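Local coordinates for protein CMP-sialic acid transporter 1 (Zea mays, PDB 6I1R) that probably carries CMP-sialic acid from the cytoplasm into the Golgi, as a member of the CMP-sialate:CMP antiporter subfamily of nucleotide-sugar transporters, at residues V80-H85 with A174-Y179. The protein carries 5 engineered substitutions. Numbering follows the deposited sequence.
Sequences VIYLIH and ALAGVY. With C5P (cytidine-5'-monophosphate), chain D.
Helices 76-92 and 160-186 pack antiparallel where Ile81 meets Ala176, their local axes 9.3 Å apart at 166°. Both are predicted to span the membrane in the all-helical fold of a nucleotide-sugar transporter (DMT clan), with helix 76-92 lining the CMP pocket through Tyr82 and Leu83. The small Ala176 suits the interface: its methyl CB lets the backbones come near, the CA atoms of Ile81 and Ala176 lying 5.9 Å apart. Branched Ile81 fills the seam with two arms. With CG1 beside the backbone N (chi1 -60°), CG2 stands anti to that N and rests on Ala176 CB at 3.7 Å, while the extended CG1 arm carries CD1 to Leu175 CG at 3.8 Å, the two side chains crossing at about a right angle. No hydrogen bond joins the two segments; aliphatic contacts and the face of one ring make up the interface.

Tyr82 links this packing to the ligand. Ala176 CB makes a CH-pi contact with one face of the Tyr82 ring, 3.8 Å from that ring's centroid and shifted toward CZ and CE1. Leu83 reaches the ribose of CMP with CB and CD1, both near O2'. Over the opposite face of the Tyr82 ring, above its centre, sits phosphate oxygen O1P of CMP, so the flat aromatic separates a methyl from an anion.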
loop_
_atom_site.group_PDB
_atom_site.type_symbol
_atom_site.label_atom_id
_atom_site.label_comp_id
_atom_site.label_asym_id
_atom_site.label_seq_id
_atom_site.Cartn_x
_atom_site.Cartn_y
_atom_site.Cartn_z
ATOM N N VAL B 80 4.366 -8.987 -23.898
ATOM C CA VAL B 80 3.277 -9.958 -23.724
ATOM C C VAL B 80 3.589 -10.848 -22.515
ATOM O O VAL B 80 2.699 -11.141 -21.718
ATOM C CB VAL B 80 3.043 -10.800 -24.994
ATOM C CG1 VAL B 80 2.213 -12.046 -24.713
ATOM C CG2 VAL B 80 2.401 -9.977 -26.101
ATOM N N ILE B 81 4.843 -11.277 -22.390
ATOM C CA ILE B 81 5.254 -12.118 -21.264
ATOM C C ILE B 81 5.064 -11.321 -19.968
ATOM O O ILE B 81 4.452 -11.808 -19.018
ATOM C CB ILE B 81 6.709 -12.612 -21.417
ATOM C CG1 ILE B 81 6.912 -13.453 -22.682
ATOM C CG2 ILE B 81 7.147 -13.371 -20.172
ATOM C CD1 ILE B 81 8.361 -13.615 -23.086
ATOM N N TYR B 82 5.583 -10.095 -19.950
ATOM C CA TYR B 82 5.554 -9.257 -18.749
ATOM C C TYR B 82 4.107 -8.948 -18.341
ATOM O O TYR B 82 3.817 -8.840 -17.150
ATOM C CB TYR B 82 6.355 -7.968 -18.960
ATOM C CG TYR B 82 7.844 -8.097 -18.752
ATOM C CD1 TYR B 82 8.359 -8.635 -17.582
ATOM C CD2 TYR B 82 8.745 -7.656 -19.710
ATOM C CE1 TYR B 82 9.724 -8.755 -17.378
ATOM C CE2 TYR B 82 10.115 -7.767 -19.521
ATOM C CZ TYR B 82 10.606 -8.316 -18.349
ATOM O OH TYR B 82 11.952 -8.428 -18.150
ATOM N N LEU B 83 3.214 -8.802 -19.320
ATOM C CA LEU B 83 1.784 -8.587 -19.051
ATOM C C LEU B 83 1.211 -9.809 -18.327
ATOM O O LEU B 83 0.550 -9.682 -17.294
ATOM C CB LEU B 83 1.057 -8.347 -20.380
ATOM C CG LEU B 83 -0.454 -8.131 -20.288
ATOM C CD1 LEU B 83 -0.774 -6.718 -19.823
ATOM C CD2 LEU B 83 -1.124 -8.414 -21.624
ATOM N N ILE B 84 1.471 -10.985 -18.891
ATOM C CA ILE B 84 0.985 -12.249 -18.336
ATOM C C ILE B 84 1.602 -12.440 -16.944
ATOM O O ILE B 84 0.916 -12.826 -15.996
ATOM C CB ILE B 84 1.306 -13.422 -19.289
ATOM C CG1 ILE B 84 0.564 -13.287 -20.622
ATOM C CG2 ILE B 84 1.017 -14.762 -18.626
ATOM C CD1 ILE B 84 1.214 -14.031 -21.767
ATOM N N HIS B 85 2.892 -12.138 -16.837
ATOM C CA HIS B 85 3.624 -12.219 -15.577
ATOM C C HIS B 85 2.924 -11.394 -14.490
ATOM O O HIS B 85 2.726 -11.883 -13.386
ATOM C CB HIS B 85 5.075 -11.766 -15.779
ATOM C CG HIS B 85 5.921 -11.904 -14.559
ATOM N ND1 HIS B 85 6.241 -10.831 -13.759
ATOM C CD2 HIS B 85 6.523 -12.980 -14.009
ATOM C CE1 HIS B 85 7.008 -11.243 -12.766
ATOM N NE2 HIS B 85 7.178 -12.555 -12.887
ATOM N N ALA B 174 11.910 -15.380 -16.102
ATOM C CA ALA B 174 13.117 -15.847 -16.779
ATOM C C ALA B 174 12.937 -15.766 -18.300
ATOM O O ALA B 174 13.803 -15.242 -19.000
ATOM C CB ALA B 174 13.435 -17.256 -16.343
ATOM N N LEU B 175 11.812 -16.280 -18.793
ATOM C CA LEU B 175 11.546 -16.324 -20.236
ATOM C C LEU B 175 11.658 -14.915 -20.832
ATOM O O LEU B 175 12.248 -14.740 -21.900
ATOM C CB LEU B 175 10.156 -16.921 -20.476
ATOM C CG LEU B 175 9.713 -17.013 -21.936
ATOM C CD1 LEU B 175 10.672 -17.869 -22.747
ATOM C CD2 LEU B 175 8.297 -17.558 -22.037
ATOM N N ALA B 176 11.105 -13.924 -20.133
ATOM C CA ALA B 176 11.129 -12.532 -20.596
ATOM C C ALA B 176 12.578 -12.074 -20.796
ATOM O O ALA B 176 12.950 -11.615 -21.880
ATOM C CB ALA B 176 10.411 -11.645 -19.608
ATOM N N GLY B 177 13.378 -12.208 -19.743
ATOM C CA GLY B 177 14.782 -11.816 -19.777
ATOM C C GLY B 177 15.563 -12.578 -20.833
ATOM O O GLY B 177 16.329 -11.987 -21.592
ATOM N N VAL B 178 15.370 -13.894 -20.888
ATOM C CA VAL B 178 16.120 -14.731 -21.830
ATOM C C VAL B 178 15.700 -14.377 -23.262
ATOM O O VAL B 178 16.553 -14.333 -24.150
ATOM C CB VAL B 178 15.964 -16.236 -21.524
ATOM C CG1 VAL B 178 15.930 -17.096 -22.781
ATOM C CG2 VAL B 178 17.058 -16.723 -20.583
ATOM N N TYR B 179 14.416 -14.114 -23.495
ATOM C CA TYR B 179 13.984 -13.778 -24.849
ATOM C C TYR B 179 14.553 -12.415 -25.261
ATOM O O TYR B 179 14.902 -12.222 -26.423
ATOM C CB TYR B 179 12.461 -13.781 -24.996
ATOM C CG TYR B 179 12.020 -13.768 -26.438
ATOM C CD1 TYR B 179 12.075 -14.922 -27.203
ATOM C CD2 TYR B 179 11.601 -12.601 -27.056
ATOM C CE1 TYR B 179 11.696 -14.927 -28.535
ATOM C CE2 TYR B 179 11.221 -12.586 -28.388
ATOM C CZ TYR B 179 11.267 -13.754 -29.130
ATOM O OH TYR B 179 10.895 -13.758 -30.444
HETATM O O3P C5P D . 10.087 -2.686 -18.283
HETATM P P C5P D . 9.003 -3.653 -17.871
HETATM O O1P C5P D . 9.473 -5.077 -17.695
HETATM O O2P C5P D . 8.108 -3.151 -16.763
HETATM O "O5'" C5P D . 8.034 -3.719 -19.155
HETATM C "C5'" C5P D . 6.686 -3.258 -19.071
HETATM C "C4'" C5P D . 5.737 -4.408 -19.380
HETATM O "O4'" C5P D . 5.373 -5.072 -18.167
HETATM C "C3'" C5P D . 4.461 -3.909 -20.042
HETATM O "O3'" C5P D . 4.363 -4.442 -21.369
HETATM C "C2'" C5P D . 3.315 -4.353 -19.142
HETATM O "O2'" C5P D . 2.385 -5.215 -19.811
HETATM C "C1'" C5P D . 3.955 -5.095 -17.978
HETATM N N1 C5P D . 3.607 -4.432 -16.718
HETATM C C2 C5P D . 2.285 -4.494 -16.233
HETATM N N3 C5P D . 1.957 -3.886 -15.072
HETATM C C4 C5P D . 2.893 -3.213 -14.368
HETATM C C5 C5P D . 4.200 -3.144 -14.835
HETATM C C6 C5P D . 4.541 -3.769 -16.028
HETATM O O2 C5P D . 1.413 -5.115 -16.879
HETATM N N4 C5P D . 2.556 -2.605 -13.204
#